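PDB 4RUW: Endonuclease/exonuclease/phosphatase from Beutenbergia cavernae DSM 12333, which is of unknown function but has the two-sheet core of the endonuclease/exonuclease/phosphatase family, followed by an immunoglobulin-like domain, and carries a bound zinc ion. Local coordinates for residues Leu263-Arg268 and Tyr297-Pro302; Arg268-Pro273 and Phe304-Gly309; Ser153-Val158 and Asp187-Gly192. All blocks are in the same frame, centred on the assembly; numbering follows the deposited sequence. Where two conformers were deposited one is given.

How the contacts relate
Coming from the N terminus, contact 3 is the first to close: the linker 153-158, where the chain leaves one large sheet for the other, meets the hairpin end 187-192, and the loop it closes holds most of the antiparallel strands 157-166 and 179-188 at the rim of the second sheet. Contacts 1 and 2 follow and cross along the chain, since 263-268 pairs with 297-302 while 268-273, which shares R268, pairs with 304-309. Together they tie the last two strands of the second sheet and helix 266-270 to 304-311, the edge strand of the first. Their centres are about 8 Å apart; the centre of contact 3 is about 20 Å from that of contact 1 and about 22 Å from that of contact 2.

Contact 1: residues Leu263-Arg268 and Tyr297-Pro302; sequences LADTWR and YVFATP
T266 grips the carbonyl oxygen of V298 twice. Its hydroxyl donates from T266 OG1 to V298 O over 2.7 Å, tilted 35° from the carbonyl plane, and T266 N donates to the same V298 O at 3.0 Å, almost in line with the C=O bond. The hydroxyl gets there because chi1 of 63° sets OG1 between the backbone N and the carbonyl carbon; the same torsion sends T266 CG2 to the methyl of A300, with T266 CG2 and A300 CB 3.6 Å apart.

Two residues back, A264 and A300 form an antiparallel hydrogen-bonded pair, with A264 N 2.9 Å from A300 O and the return bond from A300 N to A264 O. Both methyls lie on one face of the sheet. Between this pair and T266, D265 and F299 make a non-hydrogen-bonded one on the other face, and D265 CB packs 3.5 Å from F299 CE1. L263 CB touches the F299 ring beside it.

With its CG anti to the backbone N, the carboxylate of D265 comes to the edge of the Y297 ring, D265 OD2 lying 3.6 Å from Y297 CE1 and the two planes 67° apart. OD2 makes a salt bridge to R294, and Y297 OH bonds to I238 O. A water bridges the two segments: it donates to D265 OD1 at 2.9 Å and accepts from V298 N at 3.0 Å.

Strand 264-265 is the short outermost strand of the second large sheet, beside 296-300, which pairs with 230-233 on its far side. Helix 251-260 packs on L263, Y297 and F299, while T266 and V298 meet M326 of strand 324-330 in the facing sheet.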
ATOM      1  N   LEU A 263       5.156   7.621  -4.463  1.00 13.18           N
ATOM      2  CA  LEU A 263       4.024   7.065  -3.737  1.00 12.65           C
ATOM      3  C   LEU A 263       4.276   7.153  -2.242  1.00 12.09           C
ATOM      4  O   LEU A 263       5.372   6.846  -1.787  1.00 13.33           O
ATOM      5  CB  LEU A 263       3.786   5.610  -4.152  1.00 13.14           C
ATOM      6  CG  LEU A 263       3.220   5.435  -5.560  1.00 15.31           C
ATOM      7  CD1 LEU A 263       3.287   3.999  -6.016  1.00 16.79           C
ATOM      8  CD2 LEU A 263       1.766   5.900  -5.572  1.00 18.72           C
ATOM      9  N   ALA A 264       3.256   7.557  -1.489  1.00 11.84           N
ATOM     10  CA  ALA A 264       3.345   7.673  -0.036  1.00 12.05           C
ATOM     11  C   ALA A 264       2.557   6.541   0.606  1.00 11.24           C
ATOM     12  O   ALA A 264       1.426   6.256   0.198  1.00 11.62           O
ATOM     13  CB  ALA A 264       2.795   9.014   0.417  1.00 14.21           C
ATOM     14  N   ASP A 265       3.162   5.900   1.603  1.00 11.39           N
ATOM     15  CA  ASP A 265       2.527   4.864   2.396  1.00 11.56           C
ATOM     16  C   ASP A 265       1.569   5.589   3.333  1.00 11.11           C
ATOM     17  O   ASP A 265       1.996   6.213   4.307  1.00 11.87           O
ATOM     18  CB  ASP A 265       3.634   4.135   3.162  1.00 12.24           C
ATOM     19  CG  ASP A 265       3.129   3.023   4.073  1.00 12.02           C
ATOM     20  OD1 ASP A 265       1.919   2.949   4.399  1.00 13.17           O
ATOM     21  OD2 ASP A 265       3.994   2.225   4.494  1.00 13.56           O
ATOM     22  N   THR A 266       0.277   5.543   3.022  1.00 11.06           N
ATOM     23  CA  THR A 266      -0.647   6.448   3.690  1.00 11.25           C
ATOM     24  C   THR A 266      -0.765   6.171   5.189  1.00 11.13           C
ATOM     25  O   THR A 266      -0.780   7.106   5.982  1.00 11.91           O
ATOM     26  CB  THR A 266      -2.035   6.496   3.015  1.00 11.91           C
ATOM     27  OG1 THR A 266      -2.662   5.212   3.077  1.00 12.27           O
ATOM     28  CG2 THR A 266      -1.906   6.961   1.551  1.00 12.45           C
ATOM     29  N   TRP A 267      -0.803   4.895   5.574  1.00 10.97           N
ATOM     30  CA  TRP A 267      -0.876   4.555   6.987  1.00 11.07           C
ATOM     31  C   TRP A 267       0.240   5.234   7.772  1.00 11.04           C
ATOM     32  O   TRP A 267       0.016   5.831   8.827  1.00 12.10           O
ATOM     33  CB  TRP A 267      -0.769   3.040   7.177  1.00 11.39           C
ATOM     34  CG  TRP A 267      -0.857   2.656   8.632  1.00 10.80           C
ATOM     35  CD1 TRP A 267       0.177   2.570   9.533  1.00 10.86           C
ATOM     36  CD2 TRP A 267      -2.054   2.343   9.360  1.00 11.07           C
ATOM     37  NE1 TRP A 267      -0.313   2.210  10.772  1.00 11.41           N
ATOM     38  CE2 TRP A 267      -1.671   2.069  10.691  1.00 10.91           C
ATOM     39  CE3 TRP A 267      -3.404   2.256   9.007  1.00 11.64           C
ATOM     40  CZ2 TRP A 267      -2.602   1.731  11.672  1.00 11.30           C
ATOM     41  CZ3 TRP A 267      -4.318   1.903   9.980  1.00 12.59           C
ATOM     42  CH2 TRP A 267      -3.917   1.643  11.293  1.00 12.06           C
ATOM     43  N   ARG A 268       1.454   5.139   7.243  1.00 11.06           N
ATOM     44  CA  ARG A 268       2.640   5.601   7.931  1.00 12.54           C
ATOM     45  C   ARG A 268       2.713   7.129   8.034  1.00 13.07           C
ATOM     46  O   ARG A 268       3.468   7.655   8.845  1.00 13.94           O
ATOM     47  CB  ARG A 268       3.832   5.034   7.172  1.00 16.68           C
ATOM     48  CG  ARG A 268       5.166   5.162   7.808  1.00 19.63           C
ATOM     49  CD  ARG A 268       6.176   4.456   6.917  1.00 21.71           C
ATOM     50  NE  ARG A 268       7.434   4.320   7.610  1.00 23.57           N
ATOM     51  CZ  ARG A 268       8.395   3.484   7.248  1.00 19.85           C
ATOM     52  NH1 ARG A 268       8.253   2.716   6.164  1.00 19.02           N
ATOM     53  NH2 ARG A 268       9.508   3.444   7.963  1.00 22.84           N
ATOM     54  N   TYR A 297      -1.426  -2.512   2.216  1.00 10.82           N
ATOM     55  CA  TYR A 297      -1.084  -1.104   2.126  1.00 10.95           C
ATOM     56  C   TYR A 297      -2.071  -0.325   1.269  1.00 10.04           C
ATOM     57  O   TYR A 297      -2.692  -0.872   0.349  1.00 11.03           O
ATOM     58  CB  TYR A 297       0.283  -0.940   1.453  1.00 11.98           C
ATOM     59  CG  TYR A 297       1.472  -1.514   2.181  1.00 10.65           C
ATOM     60  CD1 TYR A 297       2.265  -0.715   2.992  1.00 11.69           C
ATOM     61  CD2 TYR A 297       1.834  -2.842   2.017  1.00 11.56           C
ATOM     62  CE1 TYR A 297       3.372  -1.221   3.633  1.00 11.91           C
ATOM     63  CE2 TYR A 297       2.945  -3.358   2.651  1.00 11.57           C
ATOM     64  CZ  TYR A 297       3.709  -2.543   3.464  1.00 11.10           C
ATOM     65  OH  TYR A 297       4.830  -3.026   4.093  1.00 11.73           O
ATOM     66  N   VAL A 298      -2.148   0.977   1.535  1.00 10.46           N
ATOM     67  CA  VAL A 298      -2.713   1.940   0.600  1.00 10.93           C
ATOM     68  C   VAL A 298      -1.648   2.994   0.341  1.00 10.54           C
ATOM     69  O   VAL A 298      -1.265   3.726   1.259  1.00 11.65           O
ATOM     70  CB  VAL A 298      -4.009   2.592   1.145  1.00 12.10           C
ATOM     71  CG1 VAL A 298      -4.519   3.633   0.155  1.00 13.75           C
ATOM     72  CG2 VAL A 298      -5.054   1.528   1.421  1.00 13.06           C
ATOM     73  N   PHE A 299      -1.155   3.043  -0.891  1.00 10.96           N
ATOM     74  CA  PHE A 299      -0.212   4.067  -1.325  1.00 11.07           C
ATOM     75  C   PHE A 299      -0.955   5.106  -2.152  1.00 11.28           C
ATOM     76  O   PHE A 299      -1.876   4.762  -2.899  1.00 12.39           O
ATOM     77  CB  PHE A 299       0.908   3.449  -2.169  1.00 11.72           C
ATOM     78  CG  PHE A 299       1.939   2.708  -1.362  1.00 11.73           C
ATOM     79  CD1 PHE A 299       3.024   3.389  -0.820  1.00 13.33           C
ATOM     80  CD2 PHE A 299       1.837   1.340  -1.146  1.00 13.66           C
ATOM     81  CE1 PHE A 299       3.984   2.733  -0.073  1.00 14.84           C
ATOM     82  CE2 PHE A 299       2.803   0.676  -0.391  1.00 14.50           C
ATOM     83  CZ  PHE A 299       3.868   1.378   0.149  1.00 14.61           C
ATOM     84  N   ALA A 300      -0.561   6.369  -2.023  1.00 11.40           N
ATOM     85  CA  ALA A 300      -1.229   7.447  -2.755  1.00 11.83           C
ATOM     86  C   ALA A 300      -0.198   8.336  -3.447  1.00 11.25           C
ATOM     87  O   ALA A 300       0.927   8.485  -2.969  1.00 12.23           O
ATOM     88  CB  ALA A 300      -2.117   8.276  -1.833  1.00 13.19           C
ATOM     89  N   THR A 301      -0.600   8.928  -4.567  1.00 11.45           N
ATOM     90  CA  THR A 301       0.246   9.852  -5.301  1.00 11.77           C
ATOM     91  C   THR A 301       0.269  11.232  -4.633  1.00 11.67           C
ATOM     92  O   THR A 301      -0.518  11.488  -3.715  1.00 12.55           O
ATOM     93  CB  THR A 301      -0.236   9.951  -6.759  1.00 12.37           C
ATOM     94  OG1 THR A 301      -1.582  10.425  -6.778  1.00 12.55           O
ATOM     95  CG2 THR A 301      -0.148   8.582  -7.449  1.00 13.88           C
ATOM     96  N   PRO A 302       1.186  12.121  -5.065  1.00 11.94           N
ATOM     97  CA  PRO A 302       1.422  13.341  -4.276  1.00 12.65           C
ATOM     98  C   PRO A 302       0.231  14.291  -4.149  1.00 13.02           C
ATOM     99  O   PRO A 302       0.214  15.075  -3.201  1.00 14.20           O
ATOM    100  CB  PRO A 302       2.585  14.016  -5.020  1.00 13.96           C
ATOM    101  CG  PRO A 302       3.336  12.855  -5.598  1.00 13.68           C
ATOM    102  CD  PRO A 302       2.260  11.917  -6.058  1.00 13.31           C
TER
HETATM  103  O   HOH W   1      -0.724   1.914   3.974  1.00 12.78           O

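Contact 2: residues Arg268-Pro273 and Phe304-Gly309; sequences RQVNDP and FDVVAG
N271 ND2 donates to G309 O over 2.9 Å, the one direct hydrogen bond between these segments. The approach is not along a lone pair: the nitrogen stands above the carbonyl plane, 64° out of it, with an N-H...O angle of 157°. With CG anti to its carbonyl carbon, N271 brings its amide to G309, and the other atom of the amide is used as well. A water donates to N271 OD1 at 2.8 Å and accepts from G309 N at 3.0 Å, so the two ends of the amide take hold of both backbone polar atoms of the glycine, one directly and one through water.

Next to this polar clasp sits a pair of valines. V270 points both methyls at V306: V270 CG1 lies 3.5 Å from V306 CG1, and V270 CG2 is 3.7 Å from that same methyl, which therefore nestles against the fork of the other side chain. V270 CG2 also rests on the backbone where A308 joins G309.

The strand is irregular here. V307 and A308 both face D327 of strand 324-330, a classic beta bulge in 304-311, the edge strand of the first large sheet, and the side chains of both bulge residues start away from 268-273. The contact is thus the end of helix 266-270 and the turn after it laid against a bulged sheet edge, with M326 lying against both valines.

Q269 completes the apolar patch from the other flank, its CG 3.9 Å from V306 CG2 and the two side chains crossing at about a right angle. A bend at chi2 (-53°) then turns its amide off the strand, where OE1 bonds to S364 of the immunoglobulin-like domain and NE2 to D265 O.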
ATOM      1  N   ARG A 268       1.454   5.139   7.243  1.00 11.06           N
ATOM      2  CA  ARG A 268       2.640   5.601   7.931  1.00 12.54           C
ATOM      3  C   ARG A 268       2.713   7.129   8.034  1.00 13.07           C
ATOM      4  O   ARG A 268       3.468   7.655   8.845  1.00 13.94           O
ATOM      5  CB  ARG A 268       3.832   5.034   7.172  1.00 16.68           C
ATOM      6  CG  ARG A 268       5.166   5.162   7.808  1.00 19.63           C
ATOM      7  CD  ARG A 268       6.176   4.456   6.917  1.00 21.71           C
ATOM      8  NE  ARG A 268       7.434   4.320   7.610  1.00 23.57           N
ATOM      9  CZ  ARG A 268       8.395   3.484   7.248  1.00 19.85           C
ATOM     10  NH1 ARG A 268       8.253   2.716   6.164  1.00 19.02           N
ATOM     11  NH2 ARG A 268       9.508   3.444   7.963  1.00 22.84           N
ATOM     12  N   GLN A 269       1.929   7.845   7.231  1.00 12.43           N
ATOM     13  CA  GLN A 269       1.880   9.301   7.334  1.00 13.51           C
ATOM     14  C   GLN A 269       1.128   9.740   8.587  1.00 12.72           C
ATOM     15  O   GLN A 269       1.461  10.768   9.177  1.00 15.01           O
ATOM     16  CB  GLN A 269       1.197   9.933   6.117  1.00 13.52           C
ATOM     17  CG  GLN A 269       1.730   9.515   4.761  1.00 14.48           C
ATOM     18  CD  GLN A 269       3.226   9.689   4.633  1.00 14.59           C
ATOM     19  OE1 GLN A 269       3.744  10.799   4.708  1.00 16.29           O
ATOM     20  NE2 GLN A 269       3.930   8.582   4.423  1.00 16.26           N
ATOM     21  N   VAL A 270       0.105   8.976   8.978  1.00 11.77           N
ATOM     22  CA  VAL A 270      -0.811   9.420  10.024  1.00 11.77           C
ATOM     23  C   VAL A 270      -0.808   8.558  11.280  1.00 11.77           C
ATOM     24  O   VAL A 270      -1.309   8.992  12.313  1.00 13.31           O
ATOM     25  CB  VAL A 270      -2.275   9.546   9.520  1.00 12.96           C
ATOM     26  CG1 VAL A 270      -2.432  10.743   8.594  1.00 15.86           C
ATOM     27  CG2 VAL A 270      -2.757   8.251   8.876  1.00 13.50           C
ATOM     28  N   ASN A 271      -0.268   7.343  11.201  1.00 11.61           N
ATOM     29  CA  ASN A 271      -0.313   6.385  12.310  1.00 11.77           C
ATOM     30  C   ASN A 271       1.052   5.746  12.498  1.00 11.64           C
ATOM     31  O   ASN A 271       1.871   5.734  11.580  1.00 12.59           O
ATOM     32  CB  ASN A 271      -1.297   5.251  12.011  1.00 12.43           C
ATOM     33  CG  ASN A 271      -2.746   5.713  11.924  1.00 12.74           C
ATOM     34  OD1 ASN A 271      -3.182   6.599  12.651  1.00 14.31           O
ATOM     35  ND2 ASN A 271      -3.510   5.081  11.039  1.00 13.01           N
ATOM     36  N   ASP A 272       1.297   5.182  13.673  1.00 11.73           N
ATOM     37  CA  ASP A 272       2.444   4.299  13.846  1.00 12.17           C
ATOM     38  C   ASP A 272       2.197   3.002  13.076  1.00 11.50           C
ATOM     39  O   ASP A 272       1.192   2.329  13.308  1.00 11.82           O
ATOM     40  CB  ASP A 272       2.654   3.944  15.326  1.00 13.24           C
ATOM     41  CG  ASP A 272       3.134   5.107  16.155  1.00 15.99           C
ATOM     42  OD1 ASP A 272       3.915   5.938  15.647  1.00 15.54           O
ATOM     43  OD2 ASP A 272       2.739   5.171  17.338  1.00 20.58           O
ATOM     44  N   PRO A 273       3.119   2.631  12.176  1.00 11.30           N
ATOM     45  CA  PRO A 273       3.022   1.317  11.529  1.00 11.53           C
ATOM     46  C   PRO A 273       2.847   0.173  12.532  1.00 12.05           C
ATOM     47  O   PRO A 273       2.069  -0.743  12.260  1.00 12.41           O
ATOM     48  CB  PRO A 273       4.351   1.214  10.778  1.00 12.36           C
ATOM     49  CG  PRO A 273       4.619   2.655  10.377  1.00 12.39           C
ATOM     50  CD  PRO A 273       4.218   3.436  11.613  1.00 12.17           C
ATOM     51  N   PHE A 304      -2.623  13.694  -3.145  1.00 12.85           N
ATOM     52  CA  PHE A 304      -3.390  13.360  -1.954  1.00 12.53           C
ATOM     53  C   PHE A 304      -2.695  13.778  -0.666  1.00 13.22           C
ATOM     54  O   PHE A 304      -1.482  13.640  -0.521  1.00 14.83           O
ATOM     55  CB  PHE A 304      -3.654  11.857  -1.888  1.00 13.00           C
ATOM     56  CG  PHE A 304      -4.724  11.386  -2.812  1.00 12.80           C
ATOM     57  CD1 PHE A 304      -6.062  11.600  -2.510  1.00 13.13           C
ATOM     58  CD2 PHE A 304      -4.401  10.708  -3.972  1.00 13.53           C
ATOM     59  CE1 PHE A 304      -7.056  11.164  -3.348  1.00 13.52           C
ATOM     60  CE2 PHE A 304      -5.397  10.260  -4.817  1.00 14.07           C
ATOM     61  CZ  PHE A 304      -6.724  10.486  -4.500  1.00 14.18           C
ATOM     62  N   ASP A 305      -3.492  14.269   0.277  1.00 14.26           N
ATOM     63  CA  ASP A 305      -3.086  14.371   1.670  1.00 15.17           C
ATOM     64  C   ASP A 305      -3.733  13.225   2.425  1.00 13.62           C
ATOM     65  O   ASP A 305      -4.799  12.745   2.046  1.00 15.09           O
ATOM     66  CB  ASP A 305      -3.576  15.673   2.289  1.00 19.03           C
ATOM     67  CG  ASP A 305      -2.835  16.867   1.779  0.64 24.80           C
ATOM     68  OD1 ASP A 305      -1.807  16.677   1.098  0.37 27.59           O
ATOM     69  OD2 ASP A 305      -3.269  17.997   2.077  0.33 27.84           O
ATOM     70  N   VAL A 306      -3.107  12.799   3.511  1.00 13.25           N
ATOM     71  CA  VAL A 306      -3.677  11.752   4.344  1.00 12.93           C
ATOM     72  C   VAL A 306      -4.265  12.375   5.602  1.00 13.19           C
ATOM     73  O   VAL A 306      -3.585  13.109   6.313  1.00 15.17           O
ATOM     74  CB  VAL A 306      -2.618  10.701   4.725  1.00 13.54           C
ATOM     75  CG1 VAL A 306      -3.286   9.512   5.394  1.00 14.69           C
ATOM     76  CG2 VAL A 306      -1.853  10.252   3.485  1.00 14.53           C
ATOM     77  N   VAL A 307      -5.530  12.072   5.867  1.00 13.51           N
ATOM     78  CA  VAL A 307      -6.250  12.651   6.994  1.00 14.65           C
ATOM     79  C   VAL A 307      -6.228  11.746   8.220  1.00 13.69           C
ATOM     80  O   VAL A 307      -5.921  12.190   9.318  1.00 15.37           O
ATOM     81  CB  VAL A 307      -7.711  12.990   6.597  1.00 15.80           C
ATOM     82  CG1 VAL A 307      -8.473  13.591   7.772  1.00 17.97           C
ATOM     83  CG2 VAL A 307      -7.728  13.935   5.388  1.00 16.90           C
ATOM     84  N   ALA A 308      -6.533  10.469   8.021  1.00 12.83           N
ATOM     85  CA  ALA A 308      -6.644   9.520   9.123  1.00 12.72           C
ATOM     86  C   ALA A 308      -6.699   8.120   8.545  1.00 12.28           C
ATOM     87  O   ALA A 308      -6.900   7.943   7.343  1.00 12.51           O
ATOM     88  CB  ALA A 308      -7.904   9.795   9.937  1.00 14.18           C
ATOM     89  N   GLY A 309      -6.534   7.119   9.392  1.00 11.59           N
ATOM     90  CA  GLY A 309      -6.757   5.760   8.949  1.00 12.32           C
ATOM     91  C   GLY A 309      -6.880   4.830  10.127  1.00 11.57           C
ATOM     92  O   GLY A 309      -6.416   5.155  11.226  1.00 12.12           O
TER
HETATM   93  O   HOH W   2      -5.469   8.043  12.029  1.00 13.95           O

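Contact 3: residues Ser153-Val158 and Asp187-Gly192; sequences SRHPFV and DVPGLG
D187 and H155 bury more of themselves here than any other residues, and the backbone of P156 joins the two halves. D187 N donates to P156 O over 2.8 Å in a nearly straight bond, 177° at the hydrogen and a C=O...N angle of 178°. D187 O sits 3.4 Å from H155 CB and also borders the ring of P156. In the side chain, D187 CB packs 3.7 Å from V158 CG2, while one carboxylate oxygen lies close to that of D193, a pair of like charges that may raise the affinity of one of them for a proton.

The imidazole of H155 settles into the bend made by V188 and P189. V188 CG1 lies over one face of the ring, 4.1 Å above its plane and shifted toward the rim, and P189 CD comes obliquely to 3.3 Å from H155 ND1. With CG anti to the carbonyl carbon (chi1 -49°) the ring lies between V188 and R154, whose CB sits over the centre of the opposite face, and NE2 hydrogen-bonds to D90. Within the linker, S153 OG donates to a lone pair of H155 O at 2.8 Å.

The hairpin end is closed by its own backbone bonds: P189 and G190 form a type II turn, and V188 O accepts from both L191 N and G192 N, the mark of a classic beta bulge.

In the fold, 153-158 is the step between strand 146-153 of the first large sheet and 157-166, the rim strand of the second, which pairs with 179-188. V188 reaches inward to L56 of strand 55-62, and F157, whose CB points away from 187-192, packs on V184 and V186 and on H125 and W127 of strand 125-133.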
ATOM      1  N   SER A 153     -17.018  -0.051  -5.928  1.00 12.68           N
ATOM      2  CA  SER A 153     -17.070   1.386  -5.799  1.00 12.93           C
ATOM      3  C   SER A 153     -18.504   1.899  -5.768  1.00 12.70           C
ATOM      4  O   SER A 153     -19.386   1.359  -6.436  1.00 14.06           O
ATOM      5  CB  SER A 153     -16.317   2.000  -6.976  1.00 15.94           C
ATOM      6  OG  SER A 153     -16.416   3.400  -6.995  1.00 17.50           O
ATOM      7  N   ARG A 154     -18.733   2.943  -4.981  0.52 13.31           N
ATOM      8  CA  ARG A 154     -20.009   3.652  -4.997  0.52 14.88           C
ATOM      9  C   ARG A 154     -20.079   4.629  -6.163  0.52 15.03           C
ATOM     10  O   ARG A 154     -21.123   5.208  -6.433  0.52 17.34           O
ATOM     11  CB  ARG A 154     -20.202   4.422  -3.689  0.52 17.59           C
ATOM     12  CG  ARG A 154     -20.533   3.549  -2.493  0.52 20.10           C
ATOM     13  CD  ARG A 154     -20.815   4.372  -1.258  0.52 22.27           C
ATOM     14  NE  ARG A 154     -21.244   3.547  -0.134  0.52 24.19           N
ATOM     15  CZ  ARG A 154     -22.096   3.947   0.804  0.52 25.19           C
ATOM     16  NH1 ARG A 154     -22.636   5.157   0.752  0.52 27.28           N
ATOM     17  NH2 ARG A 154     -22.430   3.130   1.789  0.52 22.72           N
ATOM     18  N   HIS A 155     -18.963   4.793  -6.864  1.00 14.03           N
ATOM     19  CA  HIS A 155     -18.861   5.791  -7.924  1.00 14.35           C
ATOM     20  C   HIS A 155     -18.535   5.118  -9.247  1.00 13.94           C
ATOM     21  O   HIS A 155     -17.837   4.113  -9.277  1.00 14.67           O
ATOM     22  CB  HIS A 155     -17.797   6.816  -7.550  1.00 15.65           C
ATOM     23  CG  HIS A 155     -17.956   7.342  -6.164  1.00 15.73           C
ATOM     24  ND1 HIS A 155     -19.053   8.084  -5.780  1.00 17.06           N
ATOM     25  CD2 HIS A 155     -17.202   7.182  -5.052  1.00 16.79           C
ATOM     26  CE1 HIS A 155     -18.943   8.392  -4.501  1.00 16.59           C
ATOM     27  NE2 HIS A 155     -17.830   7.855  -4.033  1.00 17.12           N
ATOM     28  N   PRO A 156     -19.058   5.658 -10.352  1.00 14.65           N
ATOM     29  CA  PRO A 156     -18.912   4.971 -11.638  1.00 15.60           C
ATOM     30  C   PRO A 156     -17.476   4.880 -12.134  1.00 14.34           C
ATOM     31  O   PRO A 156     -16.626   5.720 -11.828  1.00 15.32           O
ATOM     32  CB  PRO A 156     -19.754   5.825 -12.598  1.00 17.52           C
ATOM     33  CG  PRO A 156     -19.851   7.140 -11.952  1.00 19.31           C
ATOM     34  CD  PRO A 156     -19.836   6.899 -10.472  1.00 16.56           C
ATOM     35  N   PHE A 157     -17.217   3.834 -12.907  1.00 15.34           N
ATOM     36  CA  PHE A 157     -15.944   3.673 -13.584  1.00 15.34           C
ATOM     37  C   PHE A 157     -15.902   4.544 -14.835  1.00 16.55           C
ATOM     38  O   PHE A 157     -16.937   4.839 -15.436  1.00 18.59           O
ATOM     39  CB  PHE A 157     -15.739   2.215 -13.993  1.00 15.55           C
ATOM     40  CG  PHE A 157     -15.674   1.254 -12.839  1.00 15.75           C
ATOM     41  CD1 PHE A 157     -15.050   1.599 -11.651  1.00 16.90           C
ATOM     42  CD2 PHE A 157     -16.223  -0.011 -12.953  1.00 17.05           C
ATOM     43  CE1 PHE A 157     -14.987   0.697 -10.599  1.00 17.80           C
ATOM     44  CE2 PHE A 157     -16.166  -0.913 -11.909  1.00 17.59           C
ATOM     45  CZ  PHE A 157     -15.547  -0.558 -10.730  1.00 16.97           C
ATOM     46  N   VAL A 158     -14.697   4.953 -15.218  1.00 16.06           N
ATOM     47  CA  VAL A 158     -14.460   5.599 -16.499  1.00 17.33           C
ATOM     48  C   VAL A 158     -13.724   4.574 -17.350  1.00 18.26           C
ATOM     49  O   VAL A 158     -12.566   4.244 -17.077  1.00 19.42           O
ATOM     50  CB  VAL A 158     -13.597   6.864 -16.338  1.00 18.82           C
ATOM     51  CG1 VAL A 158     -13.395   7.557 -17.689  1.00 20.98           C
ATOM     52  CG2 VAL A 158     -14.228   7.805 -15.317  1.00 20.31           C
ATOM     53  N   ASP A 187     -14.726   7.733 -11.176  1.00 13.43           N
ATOM     54  CA  ASP A 187     -15.076   9.149 -11.250  1.00 14.10           C
ATOM     55  C   ASP A 187     -15.782   9.565  -9.961  1.00 13.78           C
ATOM     56  O   ASP A 187     -16.968   9.295  -9.773  1.00 15.23           O
ATOM     57  CB  ASP A 187     -15.961   9.412 -12.465  1.00 15.33           C
ATOM     58  CG  ASP A 187     -16.245  10.880 -12.664  1.00 17.31           C
ATOM     59  OD1 ASP A 187     -15.613  11.716 -11.983  1.00 17.79           O
ATOM     60  OD2 ASP A 187     -17.102  11.203 -13.510  1.00 19.51           O
ATOM     61  N   VAL A 188     -15.034  10.187  -9.059  1.00 14.87           N
ATOM     62  CA  VAL A 188     -15.537  10.500  -7.731  1.00 15.63           C
ATOM     63  C   VAL A 188     -16.083  11.927  -7.682  1.00 15.24           C
ATOM     64  O   VAL A 188     -15.364  12.883  -7.967  1.00 15.42           O
ATOM     65  CB  VAL A 188     -14.419  10.359  -6.689  1.00 16.56           C
ATOM     66  CG1 VAL A 188     -14.950  10.637  -5.296  1.00 18.28           C
ATOM     67  CG2 VAL A 188     -13.796   8.967  -6.768  1.00 17.33           C
ATOM     68  N   PRO A 189     -17.367  12.082  -7.324  1.00 17.52           N
ATOM     69  CA  PRO A 189     -17.962  13.422  -7.233  1.00 18.75           C
ATOM     70  C   PRO A 189     -17.134  14.336  -6.333  1.00 18.15           C
ATOM     71  O   PRO A 189     -16.781  13.945  -5.218  1.00 19.39           O
ATOM     72  CB  PRO A 189     -19.334  13.153  -6.604  1.00 20.77           C
ATOM     73  CG  PRO A 189     -19.646  11.744  -6.995  1.00 22.24           C
ATOM     74  CD  PRO A 189     -18.333  11.020  -6.990  1.00 20.31           C
ATOM     75  N   GLY A 190     -16.809  15.527  -6.831  1.00 17.34           N
ATOM     76  CA  GLY A 190     -16.018  16.494  -6.089  1.00 18.54           C
ATOM     77  C   GLY A 190     -14.519  16.392  -6.316  1.00 17.14           C
ATOM     78  O   GLY A 190     -13.793  17.375  -6.149  1.00 19.98           O
ATOM     79  N   LEU A 191     -14.047  15.208  -6.688  1.00 16.41           N
ATOM     80  CA  LEU A 191     -12.618  14.978  -6.887  1.00 16.30           C
ATOM     81  C   LEU A 191     -12.275  14.821  -8.351  1.00 15.86           C
ATOM     82  O   LEU A 191     -11.218  15.260  -8.797  1.00 19.09           O
ATOM     83  CB  LEU A 191     -12.157  13.715  -6.159  1.00 17.20           C
ATOM     84  CG  LEU A 191     -11.922  13.797  -4.650  1.00 18.31           C
ATOM     85  CD1 LEU A 191     -13.232  13.877  -3.891  1.00 20.81           C
ATOM     86  CD2 LEU A 191     -11.089  12.611  -4.176  1.00 18.56           C
ATOM     87  N   GLY A 192     -13.161  14.173  -9.098  1.00 14.95           N
ATOM     88  CA  GLY A 192     -12.858  13.816 -10.469  1.00 15.24           C
ATOM     89  C   GLY A 192     -12.286  12.414 -10.545  1.00 14.13           C
ATOM     90  O   GLY A 192     -12.491  11.597  -9.644  1.00 14.84           O
TER